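Local coordinates for ABC transporter, substrate binding protein (Polyamine) (Agrobacterium tumefaciens, PDB 4EUO), which binds gamma-aminobutyric acid selectively in the periplasm and probably delivers it to an ABC transporter of the inner membrane, at residues T248-T258 and V265-M273; W179-A190 and S198-L207. One frame throughout, in Å; residues are numbered along the deposited sequence.

Interaction 1: T248-T258 and V265-M273; sequences TSAQAQADMAT and VNIESAKLM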
loop_
_atom_site.group_PDB
_atom_site.type_symbol
_atom_site.label_atom_id
_atom_site.label_comp_id
_atom_site.label_asym_id
_atom_site.label_seq_id
_atom_site.Cartn_x
_atom_site.Cartn_y
_atom_site.Cartn_z
ATOM N N THR A 248 -10.170 9.878 -7.937
ATOM C CA THR A 248 -11.097 9.072 -7.146
ATOM C C THR A 248 -12.472 8.913 -7.787
ATOM O O THR A 248 -13.346 8.264 -7.189
ATOM C CB THR A 248 -11.207 9.549 -5.712
ATOM O OG1 THR A 248 -11.776 10.863 -5.691
ATOM C CG2 THR A 248 -9.867 9.543 -4.984
ATOM N N SER A 249 -12.640 9.449 -9.019
ATOM C CA SER A 249 -13.907 9.276 -9.738
ATOM C C SER A 249 -14.002 7.831 -10.285
ATOM O O SER A 249 -13.019 7.089 -10.351
ATOM C CB SER A 249 -14.062 10.331 -10.825
ATOM O OG SER A 249 -13.076 10.209 -11.826
ATOM N N ALA A 250 -15.218 7.411 -10.667
ATOM C CA ALA A 250 -15.497 6.030 -10.994
ATOM C C ALA A 250 -14.682 5.437 -12.097
ATOM O O ALA A 250 -14.096 4.371 -11.904
ATOM C CB ALA A 250 -16.987 5.838 -11.278
ATOM N N GLN A 251 -14.653 6.101 -13.263
ATOM C CA GLN A 251 -13.897 5.548 -14.381
ATOM C C GLN A 251 -12.394 5.536 -14.102
ATOM O O GLN A 251 -11.738 4.546 -14.407
ATOM C CB GLN A 251 -14.208 6.282 -15.711
ATOM C CG GLN A 251 -13.711 5.537 -16.950
ATOM C CD GLN A 251 -14.367 4.199 -17.186
ATOM O OE1 GLN A 251 -15.585 4.093 -17.397
ATOM N NE2 GLN A 251 -13.565 3.152 -17.202
ATOM N N ALA A 252 -11.863 6.635 -13.538
ATOM C CA ALA A 252 -10.448 6.754 -13.181
ATOM C C ALA A 252 -10.057 5.639 -12.195
ATOM O O ALA A 252 -8.998 5.032 -12.371
ATOM C CB ALA A 252 -10.182 8.118 -12.576
ATOM N N GLN A 253 -10.932 5.327 -11.226
ATOM C CA GLN A 253 -10.632 4.264 -10.264
ATOM C C GLN A 253 -10.706 2.877 -10.925
ATOM O O GLN A 253 -9.883 1.979 -10.655
ATOM C CB GLN A 253 -11.577 4.350 -9.084
ATOM C CG GLN A 253 -11.161 5.414 -8.082
ATOM C CD GLN A 253 -10.000 4.917 -7.241
ATOM O OE1 GLN A 253 -10.057 3.802 -6.727
ATOM N NE2 GLN A 253 -8.934 5.728 -7.085
ATOM N N ALA A 254 -11.717 2.671 -11.801
ATOM C CA ALA A 254 -11.807 1.396 -12.501
ATOM C C ALA A 254 -10.558 1.215 -13.371
ATOM O O ALA A 254 -10.022 0.124 -13.435
ATOM C CB ALA A 254 -13.068 1.382 -13.383
ATOM N N ASP A 255 -10.093 2.276 -14.044
ATOM C CA ASP A 255 -8.905 2.150 -14.891
ATOM C C ASP A 255 -7.646 1.881 -14.087
ATOM O O ASP A 255 -6.846 1.050 -14.497
ATOM C CB ASP A 255 -8.738 3.394 -15.787
ATOM C CG ASP A 255 -9.864 3.562 -16.820
ATOM O OD1 ASP A 255 -10.669 2.615 -16.989
ATOM O OD2 ASP A 255 -9.992 4.660 -17.356
ATOM N N MET A 256 -7.515 2.490 -12.906
ATOM C CA MET A 256 -6.368 2.230 -12.026
ATOM C C MET A 256 -6.421 0.747 -11.612
ATOM O O MET A 256 -5.414 0.042 -11.638
ATOM C CB MET A 256 -6.472 3.162 -10.817
ATOM C CG MET A 256 -5.424 2.915 -9.715
ATOM S SD MET A 256 -5.849 1.528 -8.612
ATOM C CE MET A 256 -7.450 2.055 -7.986
ATOM N N ALA A 257 -7.622 0.260 -11.237
ATOM C CA ALA A 257 -7.731 -1.112 -10.777
ATOM C C ALA A 257 -7.418 -2.130 -11.866
ATOM O O ALA A 257 -6.691 -3.103 -11.656
ATOM C CB ALA A 257 -9.146 -1.342 -10.236
ATOM N N THR A 258 -7.970 -1.889 -13.066
ATOM C CA THR A 258 -7.712 -2.769 -14.196
ATOM C C THR A 258 -6.212 -2.829 -14.488
ATOM O O THR A 258 -5.708 -3.912 -14.802
ATOM C CB THR A 258 -8.473 -2.222 -15.422
ATOM O OG1 THR A 258 -9.864 -2.281 -15.143
ATOM C CG2 THR A 258 -8.181 -3.004 -16.714
ATOM N N VAL A 265 -11.605 2.359 -4.872
ATOM C CA VAL A 265 -12.169 3.000 -3.688
ATOM C C VAL A 265 -13.237 4.018 -4.045
ATOM O O VAL A 265 -13.487 4.969 -3.318
ATOM C CB VAL A 265 -11.082 3.526 -2.713
ATOM C CG1 VAL A 265 -10.371 2.332 -2.035
ATOM C CG2 VAL A 265 -10.077 4.405 -3.456
ATOM N N ASN A 266 -13.899 3.761 -5.185
ATOM C CA ASN A 266 -15.108 4.458 -5.628
ATOM C C ASN A 266 -16.106 3.314 -5.766
ATOM O O ASN A 266 -15.816 2.308 -6.430
ATOM C CB ASN A 266 -14.915 5.197 -6.933
ATOM C CG ASN A 266 -16.175 5.961 -7.311
ATOM O OD1 ASN A 266 -17.246 5.355 -7.479
ATOM N ND2 ASN A 266 -16.087 7.277 -7.427
ATOM N N ILE A 267 -17.266 3.458 -5.124
ATOM C CA ILE A 267 -18.297 2.415 -5.094
ATOM C C ILE A 267 -19.003 2.171 -6.409
ATOM O O ILE A 267 -19.668 1.132 -6.542
ATOM C CB ILE A 267 -19.257 2.673 -3.929
ATOM C CG1 ILE A 267 -20.220 3.859 -4.256
ATOM C CG2 ILE A 267 -18.439 2.901 -2.643
ATOM C CD1 ILE A 267 -20.896 4.455 -3.075
ATOM N N GLU A 268 -18.800 3.035 -7.392
ATOM C CA GLU A 268 -19.410 2.839 -8.706
ATOM C C GLU A 268 -18.411 2.374 -9.752
ATOM O O GLU A 268 -18.732 2.348 -10.942
ATOM C CB GLU A 268 -20.166 4.098 -9.140
ATOM C CG GLU A 268 -21.244 4.448 -8.127
ATOM C CD GLU A 268 -22.326 5.421 -8.532
ATOM O OE1 GLU A 268 -22.161 6.123 -9.554
ATOM O OE2 GLU A 268 -23.327 5.510 -7.785
ATOM N N SER A 269 -17.182 1.970 -9.324
ATOM C CA SER A 269 -16.145 1.516 -10.249
ATOM C C SER A 269 -16.267 0.055 -10.688
ATOM O O SER A 269 -15.993 -0.232 -11.845
ATOM C CB SER A 269 -14.763 1.709 -9.641
ATOM O OG SER A 269 -14.517 3.090 -9.481
ATOM N N ALA A 270 -16.591 -0.876 -9.756
ATOM C CA ALA A 270 -16.621 -2.320 -10.046
ATOM C C ALA A 270 -17.438 -2.676 -11.283
ATOM O O ALA A 270 -16.981 -3.443 -12.137
ATOM C CB ALA A 270 -17.125 -3.108 -8.844
ATOM N N LYS A 271 -18.588 -2.045 -11.412
ATOM C CA LYS A 271 -19.499 -2.268 -12.530
ATOM C C LYS A 271 -18.924 -1.893 -13.911
ATOM O O LYS A 271 -19.437 -2.353 -14.931
ATOM C CB LYS A 271 -20.825 -1.565 -12.266
ATOM C CG LYS A 271 -20.768 -0.062 -12.319
ATOM C CD LYS A 271 -22.144 0.475 -12.054
ATOM C CE LYS A 271 -22.216 1.963 -12.036
ATOM N NZ LYS A 271 -23.456 2.406 -11.347
ATOM N N LEU A 272 -17.862 -1.072 -13.945
ATOM C CA LEU A 272 -17.238 -0.638 -15.191
ATOM C C LEU A 272 -16.142 -1.575 -15.622
ATOM O O LEU A 272 -15.618 -1.470 -16.736
ATOM C CB LEU A 272 -16.660 0.785 -15.031
ATOM C CG LEU A 272 -17.582 1.877 -14.521
ATOM C CD1 LEU A 272 -16.789 3.176 -14.253
ATOM C CD2 LEU A 272 -18.732 2.178 -15.513
ATOM N N MET A 273 -15.772 -2.485 -14.741
ATOM C CA MET A 273 -14.669 -3.369 -15.030
ATOM C C MET A 273 -15.075 -4.667 -15.651
ATOM O O MET A 273 -16.229 -5.092 -15.539
ATOM C CB MET A 273 -13.854 -3.628 -13.752
ATOM C CG MET A 273 -13.279 -2.361 -13.136
ATOM S SD MET A 273 -12.383 -2.733 -11.630
ATOM C CE MET A 273 -11.029 -3.755 -12.333
HETATM O O HOH W 1 -13.660 0.224 -17.589
#

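Interaction 2: W179-A190 and S198-L207; sequences WSGGAQSQQLIA and SVWNGRMTAL. With ABU (gamma-amino-butanoic acid), chain E.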
loop_
_atom_site.group_PDB
_atom_site.type_symbol
_atom_site.label_atom_id
_atom_site.label_comp_id
_atom_site.label_asym_id
_atom_site.label_seq_id
_atom_site.Cartn_x
_atom_site.Cartn_y
_atom_site.Cartn_z
ATOM N N TRP A 179 12.459 -5.476 1.978
ATOM C CA TRP A 179 12.205 -4.679 0.769
ATOM C C TRP A 179 11.822 -3.276 1.196
ATOM O O TRP A 179 10.941 -3.062 2.040
ATOM C CB TRP A 179 11.185 -5.301 -0.224
ATOM C CG TRP A 179 9.831 -5.697 0.296
ATOM C CD1 TRP A 179 9.467 -6.925 0.760
ATOM C CD2 TRP A 179 8.640 -4.901 0.289
ATOM N NE1 TRP A 179 8.121 -6.950 1.052
ATOM C CE2 TRP A 179 7.593 -5.713 0.787
ATOM C CE3 TRP A 179 8.346 -3.592 -0.115
ATOM C CZ2 TRP A 179 6.273 -5.270 0.863
ATOM C CZ3 TRP A 179 7.032 -3.159 -0.048
ATOM C CH2 TRP A 179 6.020 -3.980 0.471
ATOM N N SER A 180 12.531 -2.294 0.595
ATOM C CA SER A 180 12.297 -0.879 0.903
ATOM C C SER A 180 11.187 -0.276 0.087
ATOM O O SER A 180 10.676 0.784 0.450
ATOM C CB SER A 180 13.560 -0.076 0.627
ATOM O OG SER A 180 14.566 -0.475 1.537
ATOM N N GLY A 181 10.888 -0.872 -1.040
ATOM C CA GLY A 181 9.868 -0.348 -1.930
ATOM C C GLY A 181 9.416 -1.417 -2.879
ATOM O O GLY A 181 9.931 -2.539 -2.881
ATOM N N GLY A 182 8.458 -1.055 -3.716
ATOM C CA GLY A 182 7.810 -2.026 -4.582
ATOM C C GLY A 182 8.720 -2.714 -5.571
ATOM O O GLY A 182 8.708 -3.934 -5.685
ATOM N N ALA A 183 9.553 -1.923 -6.265
ATOM C CA ALA A 183 10.448 -2.520 -7.260
ATOM C C ALA A 183 11.465 -3.461 -6.618
ATOM O O ALA A 183 11.758 -4.519 -7.180
ATOM C CB ALA A 183 11.147 -1.437 -8.060
ATOM N N GLN A 184 11.951 -3.119 -5.409
ATOM C CA GLN A 184 12.860 -4.030 -4.718
ATOM C C GLN A 184 12.151 -5.319 -4.339
ATOM O O GLN A 184 12.765 -6.394 -4.458
ATOM C CB GLN A 184 13.473 -3.384 -3.490
ATOM C CG GLN A 184 14.405 -4.339 -2.759
ATOM C CD GLN A 184 15.260 -3.629 -1.783
ATOM O OE1 GLN A 184 14.819 -2.783 -1.018
ATOM N NE2 GLN A 184 16.520 -4.051 -1.718
ATOM N N SER A 185 10.848 -5.259 -3.921
ATOM C CA SER A 185 10.167 -6.516 -3.639
ATOM C C SER A 185 10.061 -7.373 -4.877
ATOM O O SER A 185 10.230 -8.600 -4.805
ATOM C CB SER A 185 8.792 -6.284 -3.028
ATOM O OG SER A 185 7.829 -5.833 -3.973
ATOM N N GLN A 186 9.820 -6.721 -6.028
ATOM C CA GLN A 186 9.725 -7.449 -7.283
ATOM C C GLN A 186 11.068 -8.066 -7.676
ATOM O O GLN A 186 11.112 -9.222 -8.092
ATOM C CB GLN A 186 9.228 -6.497 -8.368
ATOM C CG GLN A 186 7.745 -6.106 -8.154
ATOM C CD GLN A 186 7.361 -4.966 -9.025
ATOM O OE1 GLN A 186 7.968 -3.857 -8.992
ATOM N NE2 GLN A 186 6.274 -5.135 -9.780
ATOM N N GLN A 187 12.163 -7.313 -7.489
ATOM C CA GLN A 187 13.505 -7.851 -7.798
ATOM C C GLN A 187 13.809 -9.048 -6.911
ATOM O O GLN A 187 14.320 -10.046 -7.416
ATOM C CB GLN A 187 14.537 -6.739 -7.546
ATOM C CG GLN A 187 16.013 -7.146 -7.791
ATOM C CD GLN A 187 16.640 -7.693 -6.490
ATOM O OE1 GLN A 187 17.126 -8.827 -6.435
ATOM N NE2 GLN A 187 16.599 -6.937 -5.387
ATOM N N LEU A 188 13.556 -8.944 -5.605
ATOM C CA LEU A 188 13.869 -10.022 -4.694
ATOM C C LEU A 188 13.134 -11.300 -5.035
ATOM O O LEU A 188 13.758 -12.376 -5.043
ATOM C CB LEU A 188 13.601 -9.602 -3.250
ATOM C CG LEU A 188 14.586 -8.589 -2.698
ATOM C CD1 LEU A 188 14.104 -8.019 -1.381
ATOM C CD2 LEU A 188 15.993 -9.191 -2.548
ATOM N N ILE A 189 11.829 -11.218 -5.347
ATOM C CA ILE A 189 11.056 -12.387 -5.714
ATOM C C ILE A 189 11.548 -12.910 -7.074
ATOM O O ILE A 189 11.876 -14.104 -7.190
ATOM C CB ILE A 189 9.528 -12.060 -5.766
ATOM C CG1 ILE A 189 8.964 -11.584 -4.397
ATOM C CG2 ILE A 189 8.757 -13.242 -6.361
ATOM C CD1 ILE A 189 8.959 -12.680 -3.311
ATOM N N ALA A 190 11.576 -12.044 -8.107
ATOM C CA ALA A 190 11.905 -12.501 -9.455
ATOM C C ALA A 190 13.313 -13.099 -9.575
ATOM O O ALA A 190 13.486 -14.061 -10.337
ATOM C CB ALA A 190 11.711 -11.368 -10.467
ATOM N N SER A 198 6.126 -11.537 1.990
ATOM C CA SER A 198 4.886 -10.760 2.122
ATOM C C SER A 198 5.026 -9.491 1.295
ATOM O O SER A 198 5.875 -8.653 1.607
ATOM C CB SER A 198 4.637 -10.410 3.569
ATOM O OG SER A 198 3.472 -9.596 3.596
ATOM N N VAL A 199 4.243 -9.367 0.238
ATOM C CA VAL A 199 4.404 -8.301 -0.736
ATOM C C VAL A 199 3.076 -7.668 -1.089
ATOM O O VAL A 199 2.006 -8.257 -0.876
ATOM C CB VAL A 199 5.068 -8.862 -2.043
ATOM C CG1 VAL A 199 6.478 -9.391 -1.742
ATOM C CG2 VAL A 199 4.224 -9.987 -2.636
ATOM N N TRP A 200 3.125 -6.467 -1.679
ATOM C CA TRP A 200 1.930 -5.786 -2.153
ATOM C C TRP A 200 1.378 -6.589 -3.318
ATOM O O TRP A 200 2.126 -6.909 -4.257
ATOM C CB TRP A 200 2.276 -4.364 -2.592
ATOM C CG TRP A 200 2.705 -3.433 -1.508
ATOM C CD1 TRP A 200 2.199 -3.354 -0.247
ATOM C CD2 TRP A 200 3.645 -2.360 -1.635
ATOM N NE1 TRP A 200 2.788 -2.301 0.442
ATOM C CE2 TRP A 200 3.667 -1.665 -0.399
ATOM C CE3 TRP A 200 4.471 -1.912 -2.677
ATOM C CZ2 TRP A 200 4.501 -0.560 -0.173
ATOM C CZ3 TRP A 200 5.253 -0.781 -2.474
ATOM C CH2 TRP A 200 5.283 -0.135 -1.224
ATOM N N ASN A 201 0.060 -6.894 -3.310
ATOM C CA ASN A 201 -0.463 -7.812 -4.316
ATOM C C ASN A 201 -0.263 -7.352 -5.748
ATOM O O ASN A 201 0.047 -8.167 -6.632
ATOM C CB ASN A 201 -1.921 -8.162 -4.028
ATOM C CG ASN A 201 -2.884 -7.034 -4.322
ATOM O OD1 ASN A 201 -3.048 -6.094 -3.520
ATOM N ND2 ASN A 201 -3.501 -7.078 -5.506
ATOM N N GLY A 202 -0.438 -6.070 -5.989
ATOM C CA GLY A 202 -0.340 -5.530 -7.329
ATOM C C GLY A 202 1.064 -5.636 -7.889
ATOM O O GLY A 202 1.237 -5.698 -9.115
ATOM N N ARG A 203 2.086 -5.724 -7.031
ATOM C CA ARG A 203 3.451 -5.890 -7.538
ATOM C C ARG A 203 3.624 -7.276 -8.156
ATOM O O ARG A 203 4.412 -7.422 -9.100
ATOM C CB ARG A 203 4.447 -5.666 -6.421
ATOM C CG ARG A 203 4.448 -4.229 -5.917
ATOM C CD ARG A 203 5.141 -3.300 -6.917
ATOM N NE ARG A 203 4.909 -1.896 -6.560
ATOM C CZ ARG A 203 5.605 -0.881 -7.059
ATOM N NH1 ARG A 203 6.611 -1.105 -7.893
ATOM N NH2 ARG A 203 5.357 0.363 -6.664
ATOM N N MET A 204 2.867 -8.274 -7.668
ATOM C CA MET A 204 2.894 -9.615 -8.257
ATOM C C MET A 204 2.096 -9.609 -9.565
ATOM O O MET A 204 2.565 -10.190 -10.555
ATOM C CB MET A 204 2.328 -10.643 -7.277
ATOM C CG MET A 204 3.121 -10.756 -5.975
ATOM S SD MET A 204 4.878 -11.172 -6.184
ATOM C CE MET A 204 5.679 -9.503 -6.099
ATOM N N THR A 205 0.955 -8.901 -9.614
ATOM C CA THR A 205 0.206 -8.745 -10.862
ATOM C C THR A 205 1.134 -8.129 -11.913
ATOM O O THR A 205 1.166 -8.603 -13.063
ATOM C CB THR A 205 -0.988 -7.823 -10.642
ATOM O OG1 THR A 205 -1.863 -8.489 -9.729
ATOM C CG2 THR A 205 -1.737 -7.512 -11.934
ATOM N N ALA A 206 1.910 -7.091 -11.550
ATOM C CA ALA A 206 2.798 -6.447 -12.537
ATOM C C ALA A 206 3.885 -7.360 -13.015
ATOM O O ALA A 206 4.205 -7.349 -14.216
ATOM C CB ALA A 206 3.368 -5.182 -11.954
ATOM N N LEU A 207 4.466 -8.168 -12.130
ATOM C CA LEU A 207 5.482 -9.125 -12.553
ATOM C C LEU A 207 4.886 -10.083 -13.574
ATOM O O LEU A 207 5.491 -10.309 -14.628
ATOM C CB LEU A 207 6.019 -9.932 -11.380
ATOM C CG LEU A 207 7.144 -9.290 -10.590
ATOM C CD1 LEU A 207 7.491 -10.129 -9.369
ATOM C CD2 LEU A 207 8.419 -9.061 -11.457
HETATM N N ABU E . 1.371 1.419 0.002
HETATM C CD ABU E . 1.065 0.464 -1.070
HETATM C CB ABU E . 1.899 0.720 -2.301
HETATM C CG ABU E . 1.526 -0.256 -3.364
HETATM C C ABU E . 2.372 -0.213 -4.619
HETATM O O ABU E . 2.329 -1.271 -5.425
HETATM O OXT ABU E . 3.224 0.750 -4.875
HETATM O O HOH W 2 8.593 0.930 -7.161
HETATM O O HOH W 3 5.568 -5.206 -2.510
#

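Interaction 1: T248-T258 and V265-M273
N266 gives its ND2 to T248 O, 2.9 Å away, in the turn just before helix 250-260, on a carbonyl lone pair and almost within the amide plane; CG lies anti to the backbone N (chi1 -177°), which turns the amide toward T248 O, ahead of the helix. Its other end, OD1, accepts from the backbone N of E268 and closes an Asx turn, so both ends of the amide are fixed. S269 and V265 bond to the helix itself. S269 OG donates to A250 O at 2.8 Å, a carbonyl that also takes the helical N-H of A254. V265 N reaches Q253 OE1 at 2.8 Å, tilted from the carbonyl plane, while Q253 NE2 turns to S98 O and A247 O. Apolar contacts continue down the helix: L272 CD1 lies 4.0 Å from A250 CB, and M273 runs past A254 to set CE 3.7 Å from A257 CB, beside T258 OG1. At the solvent side a water joins Q251 NE2 to L272 O, and the same NE2 donates to D255 OD1. The whole is a helix with its returning loop folded back on it, a type I turn at 266-269 meeting the helix N terminus.

Interaction 2: W179-A190 and S198-L207
R203 is the knob of this helix pair in the periplasmic binding protein fold, set into a hollow of helix 182-190 formed by G182, A183, S185 and Q186. The hollow is deep at G182, which has no side chain to fill it: its bare CA lies over the centre of one guanidinium face, 3.5 Å from R203 CZ. A bend at chi2 (-74°) carries the guanidinium to this spot, where NE and NH2 meet the two carboxylate oxygens of the bound GABA. Q186 crosses the arginine at about a right angle: NE2 donates to R203 O at 3.0 Å, on a lone pair, while Q186 OE1 takes a longer bond from R203 NH1, 3.3 Å, from above the amide plane. Further along, L207 fits against CB and CG of Q186 and the methyl of A190, and I189 meets V199 CG1 and M204 CE. Short segments of the two helices cross at -58°. At the other end the W179 edge drives into the face of W200 in a T-shaped stack, planes at 77°, with W179 CH2 over the centre of the W200 ring. The opposite face of W200 lies against the aliphatic chain of GABA, so the indole is sandwiched between W179 and ligand. W179 is itself fixed along its edge, NE1 donating to S198 O at 2.9 Å.

Overall arrangement
From the N terminus, interaction 2 comes first: the chain leaves strand 176-179, runs through helix 182-190 and returns by strand 196-200 into helix 201-209, so 198-207 closes a short loop on 179-190. Strand 215-229 and helix 237-247 follow before interaction 1 closes a second loop, where the chain after helix 250-260 turns back on it. The two loops lie in series and neither nest nor cross; their centres are about 23 Å apart and their nearest atoms about 6 Å. Interaction 2 ties W179 and helix 182-190 to strand 196-200 and helix 201-209 at the ligand, whereas interaction 1 fastens the loop leading to helix 275-278 onto helix 250-260, which packs on helix 10-28 and strand 96-107.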